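Local coordinates for uncharacterized protein MG027 (Mycoplasma genitalium, PDB 1Q8C) that is of unknown function but has an all-helical fold like that of NusB proteins, so an RNA-related role is conceivable though unproven, at residues L12-R17 / N54-L59; R17-V22 / L128-H133; K62-N67 / A109-K114. All coordinates share one frame; numbering follows the deposited sequence.

Contact 1. Residues L12-R17 / N54-L59; sequences LTRTQR and NEWQKL. With NA (sodium ion), chain K.
R14 reaches W56 because its CG lies anti to the carbonyl carbon and its chain bends at chi2 (-96°), running extended through chi3 before the guanidinium turns at NE, while W56 carries its ring on the bond opposite the backbone N (chi1 -172°). The result is a flat stack: guanidinium and indole planes are nearly parallel, with centres 3.7 Å apart. The group is shared along the ring, CZ lying 3.7 Å from the centroid of the five-membered ring of W56 as a cation-pi contact and the methylene CD resting 3.5 Å above the centroid of the six-membered ring as a CH-pi contact. Arginine suits the place because it offers both a planar cation and an aliphatic stem to an electron-rich face.

R17 meets N54 in the same flat manner. Their guanidinium and amide planes are 19° apart, and ND2 of N54 stands 3.2 Å from NH1 of R17 as a stacking neighbour, since both are donors. Over the opposite guanidinium face lies L12 CD1. The N54 amide is fixed by its work as N-cap of helix 55-81, OD1 accepting from Q57 N at 3.1 Å. T13 caps helix 14-28 likewise through OG1 and Q16 N. This contact therefore joins the starts of two helices of the NusB-like bundle. The CG methylene of Q57 packs against R17 CB, 3.8 Å away.

From the helix 100-116, H116 stacks on W56 and its NE2 hydrogen-bonds to W56 O. Farther along the turn, K58 O binds a sodium ion at 2.8 Å, with a water as another ligand.

Contact 2. Residues R17-V22 / L128-H133; sequences RRIAVV and LLIMDH
This is a buried, largely apolar helix-helix contact in the NusB-like all-helical fold, joining the first helix of the chain, 14-28, to helix 120-133 near its C-terminal end. The two short segments cross at -69°, their axes 10.7 Å apart, so that the packing is made by side chains that bridge the space between the backbones. I19 and I130 do most of this, and each is the point of nearest backbone approach to the other, with CA atoms 6.7 Å apart.

The two isoleucine side chains overlap alongside each other, pointing oppositely, and I19 CG1 lies 4.0 Å from I130 CD1. The methyl CD1 of I130 enters between residues of helix 14-28: R18 CB touches it at 3.8 Å and V22 CG2 at 4.2 Å. Isoleucine suits this position because its unbranched CG1-CD1 arm is long enough to cross the gap, while the beta-branched V22 presents a methyl close to its own backbone. R18 contributes only the root of its side chain here; the chain runs on, extended, to a salt bridge between NE of R18 and OE2 of E112 in helix 100-116, with a long, weak ion pair from NH1 to E126, so the charge is taken away from the apolar interface. V21 packs on I60 of helix 55-81, while V22 also touches V105 and C108 of helix 100-116.

H133 completes the contact where it opens to solvent. With its CG opposite the backbone N (chi1 170°), the imidazole is turned to give a face to helix 14-28, and the methyl CD1 of I19 sits above that face in a CH-pi contact, 3.8 Å from the ring centroid and 3.7 Å from CD2 of H133.

Contact 3. Residues K62-N67 / A109-K114; sequences KAFSEN and ALSEQK
A63 and S111 meet at the centre of this close helix crossing in the NusB-like fold, where helix 55-81 passes helix 100-116 with the short segments at 111° and their axes only 8.4 Å apart. Small residues make such closeness possible. The methyl CB of A63 rests 3.5 Å from S111 O, directly against the other backbone, and S111, itself small, brings OG to 3.2 Å from CB of F64. The CA atoms of F64 and S111 come within 5.0 Å of each other.

S111 OG also lies near the plane of the F64 ring, at its edge. The hydroxyl, though set in a buried interface, is satisfied within its own helix by a hydrogen bond to L107 O, so it can be buried here without needing a partner across the crossing. F64 sends its ring away from helix 100-116 instead, towards I39 of helix 36-45 and towards I25 and L28 of helix 14-28, and thereby fastens the crossing to two further helices.

At the exposed margin the long side chain of K114 lies over A63, its CG 3.9 Å from A63 CB. Bends farther along the chain, the first at chi2 72°, bring the ammonium round to N67, where NZ gives a weak hydrogen bond to OD1 at 3.3 Å. Lysine suits this edge of the contact, since its methylenes cover the alanine while the charge stays near solvent.

A bound sodium ion lies about 3 Å from the N67 side chain. The amide itself is positioned by its own helix: while OD1 faces the lysine, ND2 of N67 donates to A63 O at 2.6 Å, in the carbonyl plane and on a lone pair.

Overall arrangement
From the N terminus, helix 14-28 enters contact 1 with its first turn and contact 2 with the next, R17 belonging to both segments. Contact 1 closes the first loop when the chain, having passed through helix 36-45, begins helix 55-81. That helix then goes on to contact 3, which closes at helix 100-116; contacts 1 and 3 thus follow in series. Contact 2 closes last, at helix 120-133, so it crosses contact 1 and encloses contact 3. E112, on the contact 3 segment of helix 100-116 but facing away from that crossing, reaches the other two contacts through R18 and W56. Between them the contacts join four of the five helices.

Contact 1. Residues L12-R17 / N54-L59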
loop_
_atom_site.group_PDB
_atom_site.type_symbol
_atom_site.label_atom_id
_atom_site.label_comp_id
_atom_site.label_asym_id
_atom_site.label_seq_id
_atom_site.Cartn_x
_atom_site.Cartn_y
_atom_site.Cartn_z
ATOM N N LEU A 12 11.592 7.796 -14.093
ATOM C CA LEU A 12 11.333 7.547 -12.653
ATOM C C LEU A 12 11.676 6.094 -12.366
ATOM O O LEU A 12 11.598 5.267 -13.243
ATOM C CB LEU A 12 9.863 7.821 -12.320
ATOM C CG LEU A 12 9.368 9.252 -12.582
ATOM C CD1 LEU A 12 7.834 9.293 -12.705
ATOM C CD2 LEU A 12 9.857 10.185 -11.490
ATOM N N THR A 13 12.055 5.806 -11.129
ATOM C CA THR A 13 12.397 4.459 -10.687
ATOM C C THR A 13 11.101 3.808 -10.217
ATOM O O THR A 13 10.160 4.519 -9.892
ATOM C CB THR A 13 13.318 4.572 -9.516
ATOM O OG1 THR A 13 12.711 5.460 -8.569
ATOM C CG2 THR A 13 14.593 5.288 -9.894
ATOM N N ARG A 14 11.056 2.475 -10.160
ATOM C CA ARG A 14 9.882 1.774 -9.636
ATOM C C ARG A 14 9.553 2.237 -8.202
ATOM O O ARG A 14 8.387 2.319 -7.822
ATOM C CB ARG A 14 10.090 0.257 -9.687
ATOM C CG ARG A 14 9.734 -0.371 -11.035
ATOM C CD ARG A 14 8.348 -0.902 -11.021
ATOM N NE ARG A 14 7.881 -1.407 -12.303
ATOM C CZ ARG A 14 7.848 -2.694 -12.634
ATOM N NH1 ARG A 14 8.287 -3.613 -11.784
ATOM N NH2 ARG A 14 7.364 -3.058 -13.814
ATOM N N THR A 15 10.585 2.542 -7.415
ATOM C CA THR A 15 10.399 3.045 -6.052
ATOM C C THR A 15 9.642 4.370 -6.037
ATOM O O THR A 15 8.675 4.518 -5.288
ATOM C CB THR A 15 11.744 3.214 -5.315
ATOM O OG1 THR A 15 12.428 1.961 -5.243
ATOM C CG2 THR A 15 11.515 3.602 -3.855
ATOM N N GLN A 16 10.077 5.322 -6.859
ATOM C CA GLN A 16 9.385 6.607 -6.982
ATOM C C GLN A 16 7.907 6.431 -7.388
ATOM O O GLN A 16 7.036 7.126 -6.887
ATOM C CB GLN A 16 10.116 7.505 -7.978
ATOM C CG GLN A 16 11.467 7.963 -7.435
ATOM C CD GLN A 16 12.228 8.814 -8.395
ATOM O OE1 GLN A 16 12.519 9.980 -8.099
ATOM N NE2 GLN A 16 12.576 8.248 -9.545
ATOM N N ARG A 17 7.639 5.479 -8.277
ATOM C CA ARG A 17 6.278 5.184 -8.736
ATOM C C ARG A 17 5.408 4.598 -7.640
ATOM O O ARG A 17 4.227 4.898 -7.547
ATOM C CB ARG A 17 6.326 4.179 -9.868
ATOM C CG ARG A 17 7.434 4.432 -10.789
ATOM C CD ARG A 17 7.097 4.188 -12.165
ATOM N NE ARG A 17 6.260 5.261 -12.628
ATOM C CZ ARG A 17 6.318 5.771 -13.839
ATOM N NH1 ARG A 17 7.177 5.296 -14.707
ATOM N NH2 ARG A 17 5.478 6.723 -14.186
ATOM N N ASN A 54 1.893 6.028 -15.096
ATOM C CA ASN A 54 1.847 5.036 -16.167
ATOM C C ASN A 54 0.839 3.931 -15.880
ATOM O O ASN A 54 0.198 3.916 -14.810
ATOM C CB ASN A 54 3.259 4.470 -16.490
ATOM C CG ASN A 54 3.843 3.602 -15.374
ATOM O OD1 ASN A 54 3.213 3.366 -14.346
ATOM N ND2 ASN A 54 5.070 3.122 -15.589
ATOM N N GLU A 55 0.667 3.028 -16.837
ATOM C CA GLU A 55 -0.298 1.944 -16.685
ATOM C C GLU A 55 0.083 0.999 -15.526
ATOM O O GLU A 55 -0.796 0.484 -14.867
ATOM C CB GLU A 55 -0.491 1.198 -18.008
ATOM C CG GLU A 55 -1.200 2.018 -19.117
ATOM C CD GLU A 55 -2.609 2.470 -18.733
ATOM O OE1 GLU A 55 -3.121 3.431 -19.347
ATOM O OE2 GLU A 55 -3.212 1.873 -17.808
ATOM N N TRP A 56 1.370 0.811 -15.250
ATOM C CA TRP A 56 1.796 -0.040 -14.131
ATOM C C TRP A 56 1.173 0.459 -12.795
ATOM O O TRP A 56 0.603 -0.305 -12.046
ATOM C CB TRP A 56 3.338 -0.100 -14.055
ATOM C CG TRP A 56 3.877 -1.093 -13.057
ATOM C CD1 TRP A 56 3.994 -2.439 -13.227
ATOM C CD2 TRP A 56 4.358 -0.818 -11.721
ATOM N NE1 TRP A 56 4.510 -3.016 -12.090
ATOM C CE2 TRP A 56 4.743 -2.049 -11.153
ATOM C CE3 TRP A 56 4.499 0.345 -10.946
ATOM C CZ2 TRP A 56 5.255 -2.153 -9.865
ATOM C CZ3 TRP A 56 5.013 0.232 -9.661
ATOM C CH2 TRP A 56 5.383 -1.001 -9.143
ATOM N N GLN A 57 1.263 1.756 -12.535
ATOM C CA GLN A 57 0.727 2.390 -11.326
ATOM C C GLN A 57 -0.825 2.372 -11.290
ATOM O O GLN A 57 -1.432 2.186 -10.242
ATOM C CB GLN A 57 1.203 3.847 -11.268
ATOM C CG GLN A 57 2.675 4.044 -10.961
ATOM C CD GLN A 57 3.108 5.478 -11.114
ATOM O OE1 GLN A 57 3.500 6.113 -10.152
ATOM N NE2 GLN A 57 3.029 5.991 -12.316
ATOM N N LYS A 58 -1.435 2.606 -12.445
ATOM C CA LYS A 58 -2.888 2.606 -12.610
ATOM C C LYS A 58 -3.481 1.233 -12.348
ATOM O O LYS A 58 -4.642 1.125 -11.933
ATOM C CB LYS A 58 -3.255 3.049 -14.048
ATOM C CG LYS A 58 -3.149 4.577 -14.278
ATOM C CD LYS A 58 -3.090 4.941 -15.788
ATOM C CE LYS A 58 -2.798 6.425 -15.999
ATOM N NZ LYS A 58 -2.901 6.891 -17.438
ATOM N N LEU A 59 -2.698 0.185 -12.580
ATOM C CA LEU A 59 -3.198 -1.172 -12.317
ATOM C C LEU A 59 -3.181 -1.444 -10.805
ATOM O O LEU A 59 -4.053 -2.137 -10.302
ATOM C CB LEU A 59 -2.383 -2.227 -13.060
ATOM C CG LEU A 59 -2.946 -3.311 -14.010
ATOM C CD1 LEU A 59 -2.496 -4.705 -13.537
ATOM C CD2 LEU A 59 -4.478 -3.256 -14.285
HETATM NA NA NA K . -6.622 3.038 -12.109
HETATM O O HOH W 1 -6.447 5.359 -12.962
#

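Contact 2. Residues R17-V22 / L128-H133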
loop_
_atom_site.group_PDB
_atom_site.type_symbol
_atom_site.label_atom_id
_atom_site.label_comp_id
_atom_site.label_asym_id
_atom_site.label_seq_id
_atom_site.Cartn_x
_atom_site.Cartn_y
_atom_site.Cartn_z
ATOM N N ARG A 17 7.639 5.479 -8.277
ATOM C CA ARG A 17 6.278 5.184 -8.736
ATOM C C ARG A 17 5.408 4.598 -7.640
ATOM O O ARG A 17 4.227 4.898 -7.547
ATOM C CB ARG A 17 6.326 4.179 -9.868
ATOM C CG ARG A 17 7.434 4.432 -10.789
ATOM C CD ARG A 17 7.097 4.188 -12.165
ATOM N NE ARG A 17 6.260 5.261 -12.628
ATOM C CZ ARG A 17 6.318 5.771 -13.839
ATOM N NH1 ARG A 17 7.177 5.296 -14.707
ATOM N NH2 ARG A 17 5.478 6.723 -14.186
ATOM N N ARG A 18 6.001 3.730 -6.836
ATOM C CA ARG A 18 5.361 3.229 -5.642
ATOM C C ARG A 18 5.042 4.369 -4.667
ATOM O O ARG A 18 3.943 4.430 -4.135
ATOM C CB ARG A 18 6.261 2.174 -4.993
ATOM C CG ARG A 18 6.251 0.826 -5.693
ATOM C CD ARG A 18 7.071 -0.234 -4.973
ATOM N NE ARG A 18 7.137 -1.468 -5.752
ATOM C CZ ARG A 18 8.143 -1.835 -6.552
ATOM N NH1 ARG A 18 9.243 -1.099 -6.665
ATOM N NH2 ARG A 18 8.035 -2.966 -7.248
ATOM N N ILE A 19 5.978 5.284 -4.444
ATOM C CA ILE A 19 5.744 6.435 -3.548
ATOM C C ILE A 19 4.530 7.253 -4.013
ATOM O O ILE A 19 3.691 7.648 -3.207
ATOM C CB ILE A 19 7.033 7.301 -3.401
ATOM C CG1 ILE A 19 8.093 6.542 -2.576
ATOM C CG2 ILE A 19 6.730 8.621 -2.738
ATOM C CD1 ILE A 19 9.516 7.151 -2.580
ATOM N N ALA A 20 4.406 7.454 -5.326
ATOM C CA ALA A 20 3.262 8.164 -5.891
ATOM C C ALA A 20 1.912 7.495 -5.576
ATOM O O ALA A 20 0.924 8.175 -5.334
ATOM C CB ALA A 20 3.438 8.352 -7.415
ATOM N N VAL A 21 1.862 6.171 -5.564
ATOM C CA VAL A 21 0.633 5.461 -5.231
ATOM C C VAL A 21 0.346 5.603 -3.732
ATOM O O VAL A 21 -0.775 5.915 -3.311
ATOM C CB VAL A 21 0.754 4.005 -5.664
ATOM C CG1 VAL A 21 -0.510 3.249 -5.354
ATOM C CG2 VAL A 21 1.038 3.947 -7.185
ATOM N N VAL A 22 1.378 5.411 -2.919
ATOM C CA VAL A 22 1.250 5.546 -1.473
ATOM C C VAL A 22 0.683 6.915 -1.069
ATOM O O VAL A 22 -0.242 7.018 -0.253
ATOM C CB VAL A 22 2.613 5.341 -0.798
ATOM C CG1 VAL A 22 2.569 5.798 0.667
ATOM C CG2 VAL A 22 3.028 3.868 -0.871
ATOM N N LEU A 128 9.780 -0.834 3.302
ATOM C CA LEU A 128 10.606 -0.329 4.391
ATOM C C LEU A 128 11.420 0.842 3.887
ATOM O O LEU A 128 11.712 1.776 4.632
ATOM C CB LEU A 128 11.522 -1.440 4.921
ATOM C CG LEU A 128 10.812 -2.631 5.576
ATOM C CD1 LEU A 128 11.801 -3.568 6.267
ATOM C CD2 LEU A 128 9.757 -2.154 6.575
ATOM N N LEU A 129 11.755 0.785 2.604
ATOM C CA LEU A 129 12.447 1.867 1.929
ATOM C C LEU A 129 11.567 3.116 1.833
ATOM O O LEU A 129 12.062 4.234 1.946
ATOM C CB LEU A 129 12.870 1.407 0.529
ATOM C CG LEU A 129 14.174 1.975 -0.015
ATOM C CD1 LEU A 129 15.327 1.838 0.997
ATOM C CD2 LEU A 129 14.512 1.274 -1.330
ATOM N N ILE A 130 10.261 2.917 1.635
ATOM C CA ILE A 130 9.298 4.019 1.594
ATOM C C ILE A 130 9.045 4.596 3.002
ATOM O O ILE A 130 8.878 5.802 3.184
ATOM C CB ILE A 130 7.994 3.544 0.944
ATOM C CG1 ILE A 130 8.283 3.091 -0.505
ATOM C CG2 ILE A 130 6.936 4.637 1.022
ATOM C CD1 ILE A 130 7.029 2.862 -1.375
ATOM N N MET A 131 9.044 3.731 4.001
ATOM C CA MET A 131 8.907 4.180 5.382
ATOM C C MET A 131 10.086 5.088 5.768
ATOM O O MET A 131 9.899 6.101 6.432
ATOM C CB MET A 131 8.805 2.969 6.313
ATOM C CG MET A 131 7.510 2.172 6.088
ATOM S SD MET A 131 6.021 2.932 6.762
ATOM C CE MET A 131 6.124 2.306 8.498
ATOM N N ASP A 132 11.292 4.728 5.333
ATOM C CA ASP A 132 12.477 5.561 5.551
ATOM C C ASP A 132 12.341 6.905 4.845
ATOM O O ASP A 132 12.742 7.945 5.379
ATOM C CB ASP A 132 13.729 4.866 5.011
ATOM C CG ASP A 132 14.254 3.780 5.937
ATOM O OD1 ASP A 132 13.748 3.655 7.072
ATOM O OD2 ASP A 132 15.189 3.019 5.592
ATOM N N HIS A 133 11.794 6.866 3.630
ATOM C CA HIS A 133 11.583 8.061 2.823
ATOM C C HIS A 133 10.700 9.065 3.551
ATOM O O HIS A 133 10.928 10.268 3.460
ATOM C CB HIS A 133 10.979 7.699 1.459
ATOM C CG HIS A 133 10.508 8.882 0.679
ATOM N ND1 HIS A 133 9.288 9.481 0.906
ATOM C CD2 HIS A 133 11.094 9.589 -0.316
ATOM C CE1 HIS A 133 9.144 10.505 0.086
ATOM N NE2 HIS A 133 10.222 10.590 -0.670
#

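Contact 3. Residues K62-N67 / A109-K114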
loop_
_atom_site.group_PDB
_atom_site.type_symbol
_atom_site.label_atom_id
_atom_site.label_comp_id
_atom_site.label_asym_id
_atom_site.label_seq_id
_atom_site.Cartn_x
_atom_site.Cartn_y
_atom_site.Cartn_z
ATOM N N LYS A 62 -6.160 0.390 -9.352
ATOM C CA LYS A 62 -7.352 -0.312 -9.748
ATOM C C LYS A 62 -7.605 -1.491 -8.781
ATOM O O LYS A 62 -8.730 -1.689 -8.335
ATOM C CB LYS A 62 -7.236 -0.766 -11.220
ATOM C CG LYS A 62 -8.316 -1.763 -11.708
ATOM C CD LYS A 62 -8.527 -1.727 -13.240
ATOM C CE LYS A 62 -9.937 -2.201 -13.653
ATOM N NZ LYS A 62 -10.103 -3.682 -13.755
ATOM N N ALA A 63 -6.571 -2.260 -8.469
ATOM C CA ALA A 63 -6.679 -3.362 -7.519
ATOM C C ALA A 63 -7.067 -2.824 -6.133
ATOM O O ALA A 63 -7.924 -3.403 -5.451
ATOM C CB ALA A 63 -5.375 -4.120 -7.466
ATOM N N PHE A 64 -6.441 -1.715 -5.734
ATOM C CA PHE A 64 -6.744 -1.010 -4.476
ATOM C C PHE A 64 -8.225 -0.581 -4.401
ATOM O O PHE A 64 -8.890 -0.779 -3.386
ATOM C CB PHE A 64 -5.860 0.246 -4.361
ATOM C CG PHE A 64 -6.344 1.236 -3.359
ATOM C CD1 PHE A 64 -6.113 1.051 -2.009
ATOM C CD2 PHE A 64 -7.048 2.344 -3.757
ATOM C CE1 PHE A 64 -6.586 1.961 -1.096
ATOM C CE2 PHE A 64 -7.525 3.256 -2.846
ATOM C CZ PHE A 64 -7.293 3.073 -1.526
ATOM N N SER A 65 -8.710 0.035 -5.489
ATOM C CA SER A 65 -10.065 0.578 -5.556
ATOM C C SER A 65 -11.125 -0.508 -5.418
ATOM O O SER A 65 -12.192 -0.264 -4.888
ATOM C CB SER A 65 -10.292 1.351 -6.857
ATOM O OG SER A 65 -10.422 0.477 -7.971
ATOM N N GLU A 66 -10.809 -1.702 -5.883
ATOM C CA GLU A 66 -11.755 -2.787 -5.932
ATOM C C GLU A 66 -11.686 -3.717 -4.712
ATOM O O GLU A 66 -12.601 -4.516 -4.483
ATOM C CB GLU A 66 -11.544 -3.550 -7.237
ATOM C CG GLU A 66 -11.887 -2.684 -8.467
ATOM C CD GLU A 66 -11.561 -3.349 -9.799
ATOM O OE1 GLU A 66 -10.893 -4.411 -9.762
ATOM O OE2 GLU A 66 -11.978 -2.811 -10.877
ATOM N N ASN A 67 -10.646 -3.576 -3.895
ATOM C CA ASN A 67 -10.463 -4.470 -2.760
ATOM C C ASN A 67 -10.273 -3.764 -1.434
ATOM O O ASN A 67 -9.883 -4.388 -0.465
ATOM C CB ASN A 67 -9.273 -5.383 -3.044
ATOM C CG ASN A 67 -9.499 -6.254 -4.262
ATOM O OD1 ASN A 67 -10.184 -7.278 -4.185
ATOM N ND2 ASN A 67 -8.948 -5.836 -5.406
ATOM N N ALA A 109 1.193 -2.294 -0.958
ATOM C CA ALA A 109 1.842 -3.596 -1.088
ATOM C C ALA A 109 0.852 -4.723 -1.414
ATOM O O ALA A 109 1.138 -5.608 -2.238
ATOM C CB ALA A 109 2.600 -3.927 0.211
ATOM N N LEU A 110 -0.284 -4.699 -0.720
ATOM C CA LEU A 110 -1.398 -5.606 -0.979
ATOM C C LEU A 110 -1.948 -5.393 -2.379
ATOM O O LEU A 110 -2.250 -6.345 -3.088
ATOM C CB LEU A 110 -2.536 -5.352 0.012
ATOM C CG LEU A 110 -2.252 -5.629 1.491
ATOM C CD1 LEU A 110 -3.413 -5.253 2.391
ATOM C CD2 LEU A 110 -1.967 -7.083 1.646
ATOM N N SER A 111 -2.091 -4.129 -2.758
ATOM C CA SER A 111 -2.656 -3.770 -4.052
ATOM C C SER A 111 -1.727 -4.213 -5.152
ATOM O O SER A 111 -2.186 -4.669 -6.188
ATOM C CB SER A 111 -2.882 -2.257 -4.152
ATOM O OG SER A 111 -3.733 -1.802 -3.116
ATOM N N GLU A 112 -0.419 -4.120 -4.895
ATOM C CA GLU A 112 0.579 -4.415 -5.901
ATOM C C GLU A 112 0.754 -5.906 -6.073
ATOM O O GLU A 112 0.951 -6.393 -7.180
ATOM C CB GLU A 112 1.937 -3.767 -5.571
ATOM C CG GLU A 112 3.005 -4.196 -6.573
ATOM C CD GLU A 112 4.376 -3.560 -6.404
ATOM O OE1 GLU A 112 5.288 -4.021 -7.126
ATOM O OE2 GLU A 112 4.545 -2.619 -5.592
ATOM N N GLN A 113 0.716 -6.648 -4.979
ATOM C CA GLN A 113 0.838 -8.081 -5.113
ATOM C C GLN A 113 -0.352 -8.614 -5.882
ATOM O O GLN A 113 -0.229 -9.569 -6.641
ATOM C CB GLN A 113 0.937 -8.766 -3.764
ATOM C CG GLN A 113 1.204 -10.244 -3.944
ATOM C CD GLN A 113 1.712 -10.918 -2.691
ATOM O OE1 GLN A 113 2.841 -11.378 -2.657
ATOM N NE2 GLN A 113 0.873 -11.006 -1.683
ATOM N N LYS A 114 -1.507 -7.995 -5.665
ATOM C CA LYS A 114 -2.734 -8.365 -6.361
ATOM C C LYS A 114 -2.654 -8.040 -7.860
ATOM O O LYS A 114 -3.003 -8.851 -8.695
ATOM C CB LYS A 114 -3.930 -7.621 -5.732
ATOM C CG LYS A 114 -5.283 -7.879 -6.407
ATOM C CD LYS A 114 -5.778 -9.275 -6.115
ATOM C CE LYS A 114 -7.250 -9.292 -5.758
ATOM N NZ LYS A 114 -7.502 -9.138 -4.279
#